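Local coordinates for protein nicotinate-nucleotide diphosphorylase (Carboxylating) (Streptococcus pyogenes GA06023, PDB 5HUO) that catalyses the transfer of a phosphoribosyl group to quinolinate, releasing carbon dioxide and diphosphate to give nicotinate ribonucleotide on the pathway to NAD(+), at residues A[56-61]-A[121-126]; A[66-71]-A[117-122]; A[73-78]-A[300-305]; A[86-91]-A[130-135]. All blocks are in the same frame, centred on the assembly; numbering follows the deposited sequence.

Contact 1 of 4, residues A[56-61]-A[121-126]; sequences STNAIF and SVRSLL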
loop_
_atom_site.group_PDB
_atom_site.type_symbol
_atom_site.label_atom_id
_atom_site.label_comp_id
_atom_site.label_asym_id
_atom_site.label_seq_id
_atom_site.Cartn_x
_atom_site.Cartn_y
_atom_site.Cartn_z
ATOM N N SER A 56 -19.995 -19.212 -7.586
ATOM C CA SER A 56 -21.141 -19.454 -8.492
ATOM C C SER A 56 -20.651 -19.707 -9.905
ATOM O O SER A 56 -21.113 -20.611 -10.591
ATOM C CB SER A 56 -22.228 -18.328 -8.395
ATOM O OG SER A 56 -21.819 -17.271 -7.499
ATOM N N THR A 57 -19.662 -18.948 -10.324
ATOM C CA THR A 57 -19.097 -19.145 -11.663
ATOM C C THR A 57 -18.213 -20.367 -11.711
ATOM O O THR A 57 -18.269 -21.108 -12.639
ATOM C CB THR A 57 -18.313 -17.919 -12.135
ATOM O OG1 THR A 57 -19.236 -16.863 -12.336
ATOM C CG2 THR A 57 -17.593 -18.145 -13.427
ATOM N N ASN A 58 -17.364 -20.538 -10.735
ATOM C CA ASN A 58 -16.511 -21.724 -10.687
ATOM C C ASN A 58 -17.179 -23.078 -10.513
ATOM O O ASN A 58 -16.726 -24.056 -11.043
ATOM C CB ASN A 58 -15.471 -21.554 -9.612
ATOM C CG ASN A 58 -14.600 -20.363 -9.896
ATOM O OD1 ASN A 58 -14.768 -19.723 -10.922
ATOM N ND2 ASN A 58 -13.728 -20.024 -8.966
ATOM N N ALA A 59 -18.263 -23.125 -9.803
ATOM C CA ALA A 59 -18.990 -24.380 -9.681
ATOM C C ALA A 59 -19.561 -24.883 -11.001
ATOM O O ALA A 59 -19.524 -26.066 -11.252
ATOM C CB ALA A 59 -20.127 -24.250 -8.676
ATOM N N ILE A 60 -20.177 -24.001 -11.787
ATOM C CA ILE A 60 -20.788 -24.399 -13.063
ATOM C C ILE A 60 -19.815 -24.501 -14.231
ATOM O O ILE A 60 -19.944 -25.392 -15.060
ATOM C CB ILE A 60 -21.957 -23.488 -13.474
ATOM C CG1 ILE A 60 -22.990 -23.414 -12.337
ATOM C CG2 ILE A 60 -22.628 -23.997 -14.742
ATOM C CD1 ILE A 60 -23.397 -24.735 -11.703
ATOM N N PHE A 61 -18.896 -23.570 -14.335
ATOM C CA PHE A 61 -18.103 -23.498 -15.527
ATOM C C PHE A 61 -16.689 -23.975 -15.342
ATOM O O PHE A 61 -16.027 -23.651 -14.389
ATOM C CB PHE A 61 -18.158 -22.107 -16.170
ATOM C CG PHE A 61 -19.529 -21.719 -16.701
ATOM C CD1 PHE A 61 -20.464 -21.087 -15.891
ATOM C CD2 PHE A 61 -19.878 -21.972 -18.042
ATOM C CE1 PHE A 61 -21.723 -20.729 -16.403
ATOM C CE2 PHE A 61 -21.130 -21.614 -18.552
ATOM C CZ PHE A 61 -22.050 -20.993 -17.733
ATOM N N SER A 121 -12.096 -16.396 -21.605
ATOM C CA SER A 121 -12.578 -17.558 -20.872
ATOM C C SER A 121 -13.832 -17.190 -20.076
ATOM O O SER A 121 -13.972 -16.084 -19.567
ATOM C CB SER A 121 -11.536 -18.145 -19.937
ATOM O OG SER A 121 -11.334 -17.286 -18.860
ATOM N N VAL A 122 -14.741 -18.146 -19.970
ATOM C CA VAL A 122 -16.011 -17.915 -19.296
ATOM C C VAL A 122 -15.843 -17.374 -17.875
ATOM O O VAL A 122 -16.558 -16.482 -17.423
ATOM C CB VAL A 122 -16.835 -19.199 -19.216
ATOM C CG1 VAL A 122 -18.066 -18.982 -18.353
ATOM C CG2 VAL A 122 -17.283 -19.608 -20.578
ATOM N N ARG A 123 -14.910 -17.945 -17.160
ATOM C CA ARG A 123 -14.702 -17.535 -15.790
ATOM C C ARG A 123 -14.308 -16.068 -15.709
ATOM O O ARG A 123 -14.801 -15.341 -14.863
ATOM C CB ARG A 123 -13.741 -18.470 -15.097
ATOM C CG ARG A 123 -14.439 -19.741 -14.632
ATOM C CD ARG A 123 -13.604 -20.989 -14.894
ATOM N NE ARG A 123 -13.915 -22.090 -13.975
ATOM C CZ ARG A 123 -13.195 -22.420 -12.898
ATOM N NH1 ARG A 123 -13.564 -23.425 -12.117
ATOM N NH2 ARG A 123 -12.101 -21.737 -12.593
ATOM N N SER A 124 -13.453 -15.618 -16.612
ATOM C CA SER A 124 -13.052 -14.216 -16.635
ATOM C C SER A 124 -14.204 -13.278 -17.015
ATOM O O SER A 124 -14.313 -12.187 -16.478
ATOM C CB SER A 124 -11.908 -13.985 -17.592
ATOM O OG SER A 124 -10.927 -14.961 -17.353
ATOM N N LEU A 125 -15.066 -13.728 -17.902
ATOM C CA LEU A 125 -16.132 -12.877 -18.340
ATOM C C LEU A 125 -17.159 -12.665 -17.262
ATOM O O LEU A 125 -17.595 -11.529 -17.003
ATOM C CB LEU A 125 -16.795 -13.411 -19.584
ATOM C CG LEU A 125 -15.825 -13.651 -20.784
ATOM C CD1 LEU A 125 -16.589 -14.314 -21.898
ATOM C CD2 LEU A 125 -15.156 -12.434 -21.302
ATOM N N LEU A 126 -17.550 -13.734 -16.595
ATOM C CA LEU A 126 -18.622 -13.630 -15.613
ATOM C C LEU A 126 -18.168 -13.024 -14.300
ATOM O O LEU A 126 -18.885 -12.290 -13.680
ATOM C CB LEU A 126 -19.253 -14.976 -15.372
ATOM C CG LEU A 126 -19.830 -15.629 -16.616
ATOM C CD1 LEU A 126 -20.632 -16.866 -16.258
ATOM C CD2 LEU A 126 -20.701 -14.674 -17.411
#

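Contact 2 of 4, residues A[66-71]-A[117-122]; sequences QAKVSL and EIIGSV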
loop_
_atom_site.group_PDB
_atom_site.type_symbol
_atom_site.label_atom_id
_atom_site.label_comp_id
_atom_site.label_asym_id
_atom_site.label_seq_id
_atom_site.Cartn_x
_atom_site.Cartn_y
_atom_site.Cartn_z
ATOM N N GLN A 66 -12.944 -20.737 -24.664
ATOM C CA GLN A 66 -13.223 -19.357 -24.943
ATOM C C GLN A 66 -14.720 -19.171 -25.122
ATOM O O GLN A 66 -15.436 -20.078 -25.487
ATOM C CB GLN A 66 -12.515 -18.902 -26.186
ATOM C CG GLN A 66 -11.017 -18.983 -26.078
ATOM C CD GLN A 66 -10.451 -17.990 -25.086
ATOM O OE1 GLN A 66 -10.301 -18.301 -23.899
ATOM N NE2 GLN A 66 -10.142 -16.783 -25.564
ATOM N N ALA A 67 -15.177 -17.975 -24.822
ATOM C CA ALA A 67 -16.564 -17.612 -24.988
ATOM C C ALA A 67 -16.673 -16.154 -25.384
ATOM O O ALA A 67 -15.719 -15.404 -25.297
ATOM C CB ALA A 67 -17.314 -17.877 -23.709
ATOM N N LYS A 68 -17.848 -15.797 -25.845
ATOM C CA LYS A 68 -18.125 -14.450 -26.253
ATOM C C LYS A 68 -19.378 -13.981 -25.557
ATOM O O LYS A 68 -20.328 -14.716 -25.445
ATOM C CB LYS A 68 -18.311 -14.337 -27.760
ATOM C CG LYS A 68 -18.670 -12.932 -28.229
ATOM C CD LYS A 68 -18.306 -12.621 -29.692
ATOM C CE LYS A 68 -19.208 -13.285 -30.738
ATOM N NZ LYS A 68 -20.658 -13.113 -30.410
ATOM N N VAL A 69 -19.346 -12.723 -25.113
ATOM C CA VAL A 69 -20.482 -12.056 -24.488
ATOM C C VAL A 69 -20.595 -10.675 -25.057
ATOM O O VAL A 69 -19.610 -10.062 -25.389
ATOM C CB VAL A 69 -20.305 -11.807 -23.009
ATOM C CG1 VAL A 69 -21.637 -11.394 -22.389
ATOM C CG2 VAL A 69 -19.904 -13.043 -22.323
ATOM N N SER A 70 -21.814 -10.186 -25.132
ATOM C CA SER A 70 -22.109 -8.890 -25.716
ATOM C C SER A 70 -22.524 -7.854 -24.675
ATOM O O SER A 70 -23.311 -8.131 -23.771
ATOM C CB SER A 70 -23.194 -9.042 -26.777
ATOM O OG SER A 70 -22.688 -9.785 -27.858
ATOM N N LEU A 71 -22.006 -6.664 -24.850
ATOM C CA LEU A 71 -22.371 -5.541 -24.036
ATOM C C LEU A 71 -23.421 -4.718 -24.781
ATOM O O LEU A 71 -23.153 -4.212 -25.860
ATOM C CB LEU A 71 -21.165 -4.666 -23.748
ATOM C CG LEU A 71 -21.455 -3.368 -22.963
ATOM C CD1 LEU A 71 -21.943 -3.618 -21.550
ATOM C CD2 LEU A 71 -20.197 -2.526 -22.947
ATOM N N GLU A 117 -18.292 -6.536 -27.969
ATOM C CA GLU A 117 -18.232 -7.943 -27.736
ATOM C C GLU A 117 -16.988 -8.214 -26.978
ATOM O O GLU A 117 -15.940 -7.688 -27.266
ATOM C CB GLU A 117 -18.253 -8.698 -29.035
ATOM C CG GLU A 117 -19.660 -8.816 -29.615
ATOM C CD GLU A 117 -19.689 -9.204 -31.100
ATOM O OE1 GLU A 117 -18.725 -8.930 -31.848
ATOM O OE2 GLU A 117 -20.746 -9.753 -31.512
ATOM N N ILE A 118 -17.141 -9.010 -25.946
ATOM C CA ILE A 118 -16.037 -9.391 -25.075
ATOM C C ILE A 118 -15.698 -10.890 -25.235
ATOM O O ILE A 118 -16.559 -11.743 -25.034
ATOM C CB ILE A 118 -16.354 -9.134 -23.594
ATOM C CG1 ILE A 118 -16.722 -7.706 -23.357
ATOM C CG2 ILE A 118 -15.130 -9.456 -22.716
ATOM C CD1 ILE A 118 -18.207 -7.448 -23.384
ATOM N N ILE A 119 -14.436 -11.189 -25.563
ATOM C CA ILE A 119 -13.995 -12.571 -25.847
ATOM C C ILE A 119 -12.896 -13.035 -24.916
ATOM O O ILE A 119 -11.877 -12.414 -24.796
ATOM C CB ILE A 119 -13.467 -12.753 -27.265
ATOM C CG1 ILE A 119 -14.574 -12.598 -28.270
ATOM C CG2 ILE A 119 -12.886 -14.128 -27.444
ATOM C CD1 ILE A 119 -14.650 -11.185 -28.811
ATOM N N GLY A 120 -13.150 -14.154 -24.277
ATOM C CA GLY A 120 -12.199 -14.746 -23.362
ATOM C C GLY A 120 -12.780 -15.952 -22.643
ATOM O O GLY A 120 -13.882 -16.414 -22.930
ATOM N N SER A 121 -12.096 -16.396 -21.605
ATOM C CA SER A 121 -12.578 -17.558 -20.872
ATOM C C SER A 121 -13.832 -17.190 -20.076
ATOM O O SER A 121 -13.972 -16.084 -19.567
ATOM C CB SER A 121 -11.536 -18.145 -19.937
ATOM O OG SER A 121 -11.334 -17.286 -18.860
ATOM N N VAL A 122 -14.741 -18.146 -19.970
ATOM C CA VAL A 122 -16.011 -17.915 -19.296
ATOM C C VAL A 122 -15.843 -17.374 -17.875
ATOM O O VAL A 122 -16.558 -16.482 -17.423
ATOM C CB VAL A 122 -16.835 -19.199 -19.216
ATOM C CG1 VAL A 122 -18.066 -18.982 -18.353
ATOM C CG2 VAL A 122 -17.283 -19.608 -20.578
#

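Contact 3 of 4, residues A[73-78]-A[300-305]; sequences AKEAGV and KSLDFS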
loop_
_atom_site.group_PDB
_atom_site.type_symbol
_atom_site.label_atom_id
_atom_site.label_comp_id
_atom_site.label_asym_id
_atom_site.label_seq_id
_atom_site.Cartn_x
_atom_site.Cartn_y
_atom_site.Cartn_z
ATOM N N ALA A 73 -26.304 -1.546 -24.655
ATOM C CA ALA A 73 -26.889 -0.397 -24.025
ATOM C C ALA A 73 -28.345 -0.704 -23.784
ATOM O O ALA A 73 -29.008 -1.250 -24.652
ATOM C CB ALA A 73 -26.750 0.830 -24.915
ATOM N N LYS A 74 -28.865 -0.319 -22.632
ATOM C CA LYS A 74 -30.276 -0.575 -22.292
ATOM C C LYS A 74 -31.112 0.661 -22.062
ATOM O O LYS A 74 -32.252 0.591 -21.630
ATOM C CB LYS A 74 -30.334 -1.488 -21.095
ATOM C CG LYS A 74 -29.983 -2.905 -21.505
ATOM C CD LYS A 74 -31.218 -3.542 -22.180
ATOM C CE LYS A 74 -30.912 -4.658 -23.223
ATOM N NZ LYS A 74 -30.980 -6.048 -22.622
ATOM N N GLU A 75 -30.557 1.804 -22.432
ATOM C CA GLU A 75 -31.127 3.101 -22.106
ATOM C C GLU A 75 -30.398 4.164 -22.923
ATOM O O GLU A 75 -29.207 4.046 -23.159
ATOM C CB GLU A 75 -30.919 3.347 -20.606
ATOM C CG GLU A 75 -31.544 4.610 -20.062
ATOM C CD GLU A 75 -31.366 4.763 -18.570
ATOM O OE1 GLU A 75 -30.806 3.862 -17.903
ATOM O OE2 GLU A 75 -31.819 5.785 -18.046
ATOM N N ALA A 76 -31.114 5.190 -23.324
ATOM C CA ALA A 76 -30.563 6.222 -24.163
ATOM C C ALA A 76 -29.775 7.249 -23.369
ATOM O O ALA A 76 -30.172 7.631 -22.266
ATOM C CB ALA A 76 -31.651 6.911 -24.936
ATOM N N GLY A 77 -28.631 7.652 -23.925
ATOM C CA GLY A 77 -27.786 8.616 -23.297
ATOM C C GLY A 77 -26.441 8.733 -23.969
ATOM O O GLY A 77 -26.317 8.519 -25.169
ATOM N N VAL A 78 -25.429 9.055 -23.173
ATOM C CA VAL A 78 -24.075 9.208 -23.675
ATOM C C VAL A 78 -23.122 8.192 -23.085
ATOM O O VAL A 78 -23.161 7.927 -21.924
ATOM C CB VAL A 78 -23.551 10.609 -23.381
ATOM C CG1 VAL A 78 -22.193 10.839 -24.006
ATOM C CG2 VAL A 78 -24.519 11.619 -23.933
ATOM N N LYS A 300 -27.881 9.750 -12.020
ATOM C CA LYS A 300 -28.465 8.426 -12.160
ATOM C C LYS A 300 -27.525 7.594 -12.981
ATOM O O LYS A 300 -26.894 8.112 -13.880
ATOM C CB LYS A 300 -29.832 8.512 -12.826
ATOM C CG LYS A 300 -30.889 9.006 -11.865
ATOM C CD LYS A 300 -32.251 9.121 -12.553
ATOM C CE LYS A 300 -33.427 9.408 -11.592
ATOM N NZ LYS A 300 -34.773 9.065 -12.163
ATOM N N SER A 301 -27.381 6.321 -12.694
ATOM C CA SER A 301 -26.499 5.546 -13.534
ATOM C C SER A 301 -27.263 5.182 -14.802
ATOM O O SER A 301 -28.455 5.138 -14.786
ATOM C CB SER A 301 -25.845 4.345 -12.822
ATOM O OG SER A 301 -26.833 3.590 -12.233
ATOM N N LEU A 302 -26.551 4.938 -15.892
ATOM C CA LEU A 302 -27.162 4.563 -17.146
ATOM C C LEU A 302 -27.170 3.052 -17.275
ATOM O O LEU A 302 -26.142 2.402 -17.133
ATOM C CB LEU A 302 -26.388 5.164 -18.309
ATOM C CG LEU A 302 -27.100 5.166 -19.658
ATOM C CD1 LEU A 302 -28.129 6.292 -19.635
ATOM C CD2 LEU A 302 -26.098 5.411 -20.796
ATOM N N ASP A 303 -28.315 2.493 -17.644
ATOM C CA ASP A 303 -28.476 1.042 -17.717
ATOM C C ASP A 303 -27.775 0.366 -18.970
ATOM O O ASP A 303 -27.864 0.883 -20.127
ATOM C CB ASP A 303 -29.949 0.705 -17.629
ATOM C CG ASP A 303 -30.203 -0.800 -17.277
ATOM O OD1 ASP A 303 -29.294 -1.517 -16.785
ATOM O OD2 ASP A 303 -31.343 -1.276 -17.515
ATOM N N PHE A 304 -27.013 -0.692 -18.699
ATOM C CA PHE A 304 -26.404 -1.565 -19.691
ATOM C C PHE A 304 -26.626 -3.011 -19.214
ATOM O O PHE A 304 -26.920 -3.228 -18.054
ATOM C CB PHE A 304 -24.874 -1.405 -19.804
ATOM C CG PHE A 304 -24.406 -0.118 -20.408
ATOM C CD1 PHE A 304 -24.322 1.053 -19.628
ATOM C CD2 PHE A 304 -24.012 -0.056 -21.713
ATOM C CE1 PHE A 304 -23.877 2.235 -20.159
ATOM C CE2 PHE A 304 -23.546 1.135 -22.268
ATOM C CZ PHE A 304 -23.482 2.273 -21.500
ATOM N N SER A 305 -26.454 -3.986 -20.114
ATOM C CA SER A 305 -26.384 -5.353 -19.705
ATOM C C SER A 305 -25.400 -6.120 -20.569
ATOM O O SER A 305 -25.085 -5.757 -21.665
ATOM C CB SER A 305 -27.742 -6.009 -19.761
ATOM O OG SER A 305 -28.000 -6.492 -21.079
#

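Contact 4 of 4, residues A[86-91]-A[130-135]; sequences QRVFTL and RVALNF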
loop_
_atom_site.group_PDB
_atom_site.type_symbol
_atom_site.label_atom_id
_atom_site.label_comp_id
_atom_site.label_asym_id
_atom_site.label_seq_id
_atom_site.Cartn_x
_atom_site.Cartn_y
_atom_site.Cartn_z
ATOM N N GLN A 86 -13.294 -1.976 -20.222
ATOM C CA GLN A 86 -12.392 -2.957 -20.825
ATOM C C GLN A 86 -11.259 -3.378 -19.877
ATOM O O GLN A 86 -10.852 -4.539 -19.824
ATOM C CB GLN A 86 -11.786 -2.422 -22.138
ATOM C CG GLN A 86 -12.827 -2.286 -23.214
ATOM C CD GLN A 86 -12.279 -1.837 -24.546
ATOM O OE1 GLN A 86 -12.600 -0.740 -25.011
ATOM N NE2 GLN A 86 -11.450 -2.648 -25.162
ATOM N N ARG A 87 -10.720 -2.380 -19.190
ATOM C CA ARG A 87 -9.504 -2.571 -18.372
ATOM C C ARG A 87 -9.756 -3.494 -17.196
ATOM O O ARG A 87 -8.901 -4.229 -16.784
ATOM C CB ARG A 87 -8.961 -1.208 -17.910
ATOM C CG ARG A 87 -7.644 -1.307 -17.179
ATOM C CD ARG A 87 -6.549 -1.897 -18.027
ATOM N NE ARG A 87 -5.287 -1.891 -17.338
ATOM C CZ ARG A 87 -4.279 -2.732 -17.568
ATOM N NH1 ARG A 87 -3.186 -2.688 -16.839
ATOM N NH2 ARG A 87 -4.326 -3.628 -18.497
ATOM N N VAL A 88 -10.966 -3.488 -16.706
ATOM C CA VAL A 88 -11.334 -4.400 -15.616
ATOM C C VAL A 88 -11.056 -5.847 -16.029
ATOM O O VAL A 88 -10.504 -6.633 -15.245
ATOM C CB VAL A 88 -12.802 -4.271 -15.215
ATOM C CG1 VAL A 88 -13.176 -5.321 -14.193
ATOM C CG2 VAL A 88 -13.089 -2.906 -14.644
ATOM N N PHE A 89 -11.440 -6.197 -17.248
ATOM C CA PHE A 89 -11.215 -7.591 -17.775
ATOM C C PHE A 89 -9.743 -7.886 -17.979
ATOM O O PHE A 89 -9.239 -8.889 -17.596
ATOM C CB PHE A 89 -11.938 -7.822 -19.099
ATOM C CG PHE A 89 -13.418 -7.731 -19.001
ATOM C CD1 PHE A 89 -14.165 -8.821 -18.653
ATOM C CD2 PHE A 89 -14.068 -6.515 -19.210
ATOM C CE1 PHE A 89 -15.538 -8.722 -18.507
ATOM C CE2 PHE A 89 -15.441 -6.400 -19.075
ATOM C CZ PHE A 89 -16.172 -7.518 -18.739
ATOM N N THR A 90 -9.070 -6.933 -18.547
ATOM C CA THR A 90 -7.671 -7.047 -18.925
ATOM C C THR A 90 -6.670 -7.156 -17.756
ATOM O O THR A 90 -5.646 -7.801 -17.870
ATOM C CB THR A 90 -7.332 -5.854 -19.806
ATOM O OG1 THR A 90 -7.971 -6.076 -21.050
ATOM C CG2 THR A 90 -5.933 -5.777 -20.085
ATOM N N LEU A 91 -6.954 -6.493 -16.652
ATOM C CA LEU A 91 -6.187 -6.689 -15.414
ATOM C C LEU A 91 -6.358 -8.085 -14.797
ATOM O O LEU A 91 -5.444 -8.614 -14.177
ATOM C CB LEU A 91 -6.652 -5.727 -14.366
ATOM C CG LEU A 91 -6.262 -4.281 -14.558
ATOM C CD1 LEU A 91 -7.043 -3.461 -13.540
ATOM C CD2 LEU A 91 -4.773 -4.092 -14.357
ATOM N N ARG A 130 -19.708 -7.501 -13.267
ATOM C CA ARG A 130 -20.447 -6.541 -12.397
ATOM C C ARG A 130 -19.583 -5.330 -12.108
ATOM O O ARG A 130 -20.045 -4.201 -12.168
ATOM C CB ARG A 130 -20.902 -7.250 -11.134
ATOM C CG ARG A 130 -21.590 -6.475 -10.041
ATOM C CD ARG A 130 -22.537 -5.402 -10.490
ATOM N NE ARG A 130 -23.455 -5.862 -11.501
ATOM C CZ ARG A 130 -24.007 -5.092 -12.449
ATOM N NH1 ARG A 130 -23.756 -3.774 -12.558
ATOM N NH2 ARG A 130 -24.801 -5.668 -13.336
ATOM N N VAL A 131 -18.307 -5.564 -11.825
ATOM C CA VAL A 131 -17.392 -4.441 -11.541
ATOM C C VAL A 131 -17.219 -3.570 -12.769
ATOM O O VAL A 131 -17.272 -2.360 -12.703
ATOM C CB VAL A 131 -16.009 -4.936 -11.047
ATOM C CG1 VAL A 131 -14.999 -3.814 -11.057
ATOM C CG2 VAL A 131 -16.146 -5.495 -9.642
ATOM N N ALA A 132 -17.021 -4.232 -13.886
ATOM C CA ALA A 132 -16.873 -3.535 -15.150
ATOM C C ALA A 132 -18.108 -2.683 -15.427
ATOM O O ALA A 132 -17.987 -1.481 -15.683
ATOM C CB ALA A 132 -16.622 -4.467 -16.273
ATOM N N LEU A 133 -19.286 -3.287 -15.304
ATOM C CA LEU A 133 -20.544 -2.546 -15.530
ATOM C C LEU A 133 -20.766 -1.416 -14.553
ATOM O O LEU A 133 -21.216 -0.352 -14.902
ATOM C CB LEU A 133 -21.737 -3.498 -15.473
ATOM C CG LEU A 133 -21.934 -4.429 -16.682
ATOM C CD1 LEU A 133 -23.004 -5.435 -16.367
ATOM C CD2 LEU A 133 -22.291 -3.673 -17.956
ATOM N N ASN A 134 -20.456 -1.664 -13.310
ATOM C CA ASN A 134 -20.572 -0.637 -12.285
ATOM C C ASN A 134 -19.798 0.616 -12.670
ATOM O O ASN A 134 -20.310 1.726 -12.545
ATOM C CB ASN A 134 -20.106 -1.154 -10.927
ATOM C CG ASN A 134 -21.130 -2.077 -10.261
ATOM O OD1 ASN A 134 -22.231 -2.239 -10.745
ATOM N ND2 ASN A 134 -20.769 -2.668 -9.141
ATOM N N PHE A 135 -18.585 0.456 -13.199
ATOM C CA PHE A 135 -17.844 1.630 -13.680
ATOM C C PHE A 135 -18.581 2.252 -14.846
ATOM O O PHE A 135 -18.920 3.399 -14.818
ATOM C CB PHE A 135 -16.413 1.300 -14.062
ATOM C CG PHE A 135 -15.462 1.282 -12.892
ATOM C CD1 PHE A 135 -14.967 2.431 -12.381
ATOM C CD2 PHE A 135 -15.092 0.057 -12.278
ATOM C CE1 PHE A 135 -14.144 2.412 -11.282
ATOM C CE2 PHE A 135 -14.245 0.039 -11.189
ATOM C CZ PHE A 135 -13.770 1.229 -10.693
#

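Contact 1 of 4, residues A[56-61]-A[121-126]
Thr57, Asn58 and Phe61 of the short helix 55-60 face Val122, Arg123 and Leu126 in the opening turns of the long helix 122-153. The two form an antiparallel helix pair at one end of the N-terminal domain, with segment axes 9.7 Å apart at closest and directions 157° apart.

The polar grip comes from Arg123, long enough to span the gap to the backbone just past the end of helix 55-60. Its NE gives Phe61 O a nearly straight bond of 2.7 Å. The acceptor lies in the guanidinium plane, whereas NE itself sits well above the carbonyl plane. NH1 adds weak bonds to Phe61 O and Asn58 O, so one flat group spans two carbonyls. The Asn58 amide lies over the guanidinium face, the two planes 10° apart, with OD1 above its centre; the amide is steadied by a hydrogen bond from ND2 to Glu53. Ile60 and Phe61 pack on Val204 and Ala203 of one neighbouring subunit, while Thr31 of another packs on Asn58 and Arg123.

The apolar part lies beside this. Phe61 CG stands anti to its own carbonyl carbon (chi1 -66°), which turns the ring toward helix 122-153. One face receives Val122 CG1 in a CH-pi contact, 3.8 Å from the ring centroid, while Ile60 CG2 covers the other. Leu126 CD1 comes within 4.0 Å of Phe61 CE1. Thr57 serves both kinds of contact: OG1 bonds to Asp54 while touching Leu126 CB, and its methyl CG2 rests 3.7 Å from Arg123 CG.

Contact 2 of 4, residues A[66-71]-A[117-122]
Lys68 and Glu117 meet on one face of an antiparallel strand pair, diagonally across the ladder. Lys68 begins extended, with CG opposite the backbone N (chi1 177°), then folds at its last two torsions, which brings NZ to 3.5 Å from Glu117 OE2 in a salt bridge. The aliphatic part of the lysine is used too: it runs alongside Ile119, pointing the same way, with CD 4.0 Å from CG1. Long side chains with apolar stems and charged ends suit this partly exposed face.

Ala67, Val69 and Ile118 project from the other face, toward Leu125 and the rest of helix 122-153, and are accordingly apolar. Ile118 CD1 reaches across to Leu71 CB, and Ala67, small enough to admit a neighbour, takes Val122 CG2 at 3.6 Å from its CB. At the strand end, Gln66 bends at chi2 (-68°), laying its amide along the backbone of Gly120, NE2 3.6 Å from CA. Gly120 marks the corner where the chain leaves the sheet for the helix.

Four backbone bonds join the hydrogen-bonded pairs Ala67-Gly120 and Val69-Ile118; that from Ile118 N to Val69 O, at 2.7 Å, is almost straight. Strand 304-311 flanks 66-73 on its other edge, completing part of the four-stranded antiparallel sheet, backed by helices on one face, of the alpha/beta sandwich that forms the N-terminal domain of quinolinate phosphoribosyltransferases.

Contact 3 of 4, residues A[73-78]-A[300-305]
Leu302 fills the tightly packed part of this contact, its CD1 methyl 3.6 Å from Ala76 O and 3.7 Å from Glu75 CD, while CD2 lies near Val78 O. A chi1 of -165° carries the branched end away from the residue's own N and in under the 73-78 loop. Phe304 continues the buried layer: CD2 lies obliquely 3.7 Å from Ala73 CA, and Leu136 and Ser140 of helix 122-153 also pack on the ring. Ala73 and Phe304 form a non-hydrogen-bonded antiparallel pair, where the strand returning from the C-terminal domain joins the N-terminal sheet.

The solvent side is looser and polar. Lys74 N bonds to Asp303 O at 3.0 Å, from above the carbonyl plane, and the lysine chain, bent at chi2 and chi4, brings NZ to a weak 3.4 Å bond with Ser305 OG. The carboxylate of the exposed Asp303 lies beside Lys74 CB, 3.7 Å from OD2. Glu75, extended, accepts Asp303 N at OE1, 2.9 Å away, on the anti side of its carboxylate but tilted well out of its plane. With Asp303 OD2 only 5.2 Å from Glu75 OE1, the two acids would probably disfavour each other's charge somewhat, an effect that the amide bond to OE1 should partly offset.

Contact 4 of 4, residues A[86-91]-A[130-135]
Val88 is the main bump of this contact, and it fits a hollow on helix 122-153 lined by Val131, Ala132 and Phe135. Its two methyls divide the work. CG1, set on the carbonyl side of its own backbone (chi1 174°), meets Val131 CG1 at 3.9 Å, the two side chains crossing at a slant. CG2 lies over Ala132 CA, also at 3.9 Å, and looks obliquely toward the Phe135 ring, whose CD2 is 4.3 Å away. Ala132 forms the floor: with just a methyl there, the CA atoms of Val88 and Ala132 approach to 5.6 Å. The beta-branched valine is wide but short, which suits so shallow a hollow.

These are antiparallel helices of the N-terminal alpha/beta sandwich, their segment axes 8.7 Å apart at closest and their directions differing by 154°. Leu42 of helix 35-49 packs against both Val88 and Phe135, bringing a third helix to the same spot.

Phe89 fills the space on the other flank of Ala132. Its ring leans on the alanine methyl, CE2 to CB 3.6 Å, obliquely. The same ring also packs on Val95 and Phe97 of strand 95-98, so a large flat residue spans from helix to sheet. Phe135, at the border of the Val88 hollow, also touches Val84 of helix 82-92 and Pro168 of a neighbouring subunit.

In the fold
Three of the four contacts share helix 122-153 or its approach: contact 1 uses its first turns, contact 4 a later stretch, and contact 2 the strand leading into it. Contacts 2 and 4 are largely buried and meet through Leu71 on Leu133; the former is held by a backbone ladder, the latter by apolar packing alone. Contact 1, at the domain's outer end, and contact 3, about 25 Å away between centres, are only partly buried and add charged groups bonded to backbone atoms. Contact 3 alone joins sequence from both family regions, yet its strand neighbours that of contact 2 in the same sheet. Contacts 1, 3 and 4 touch the same neighbouring subunit, contact 1 also another.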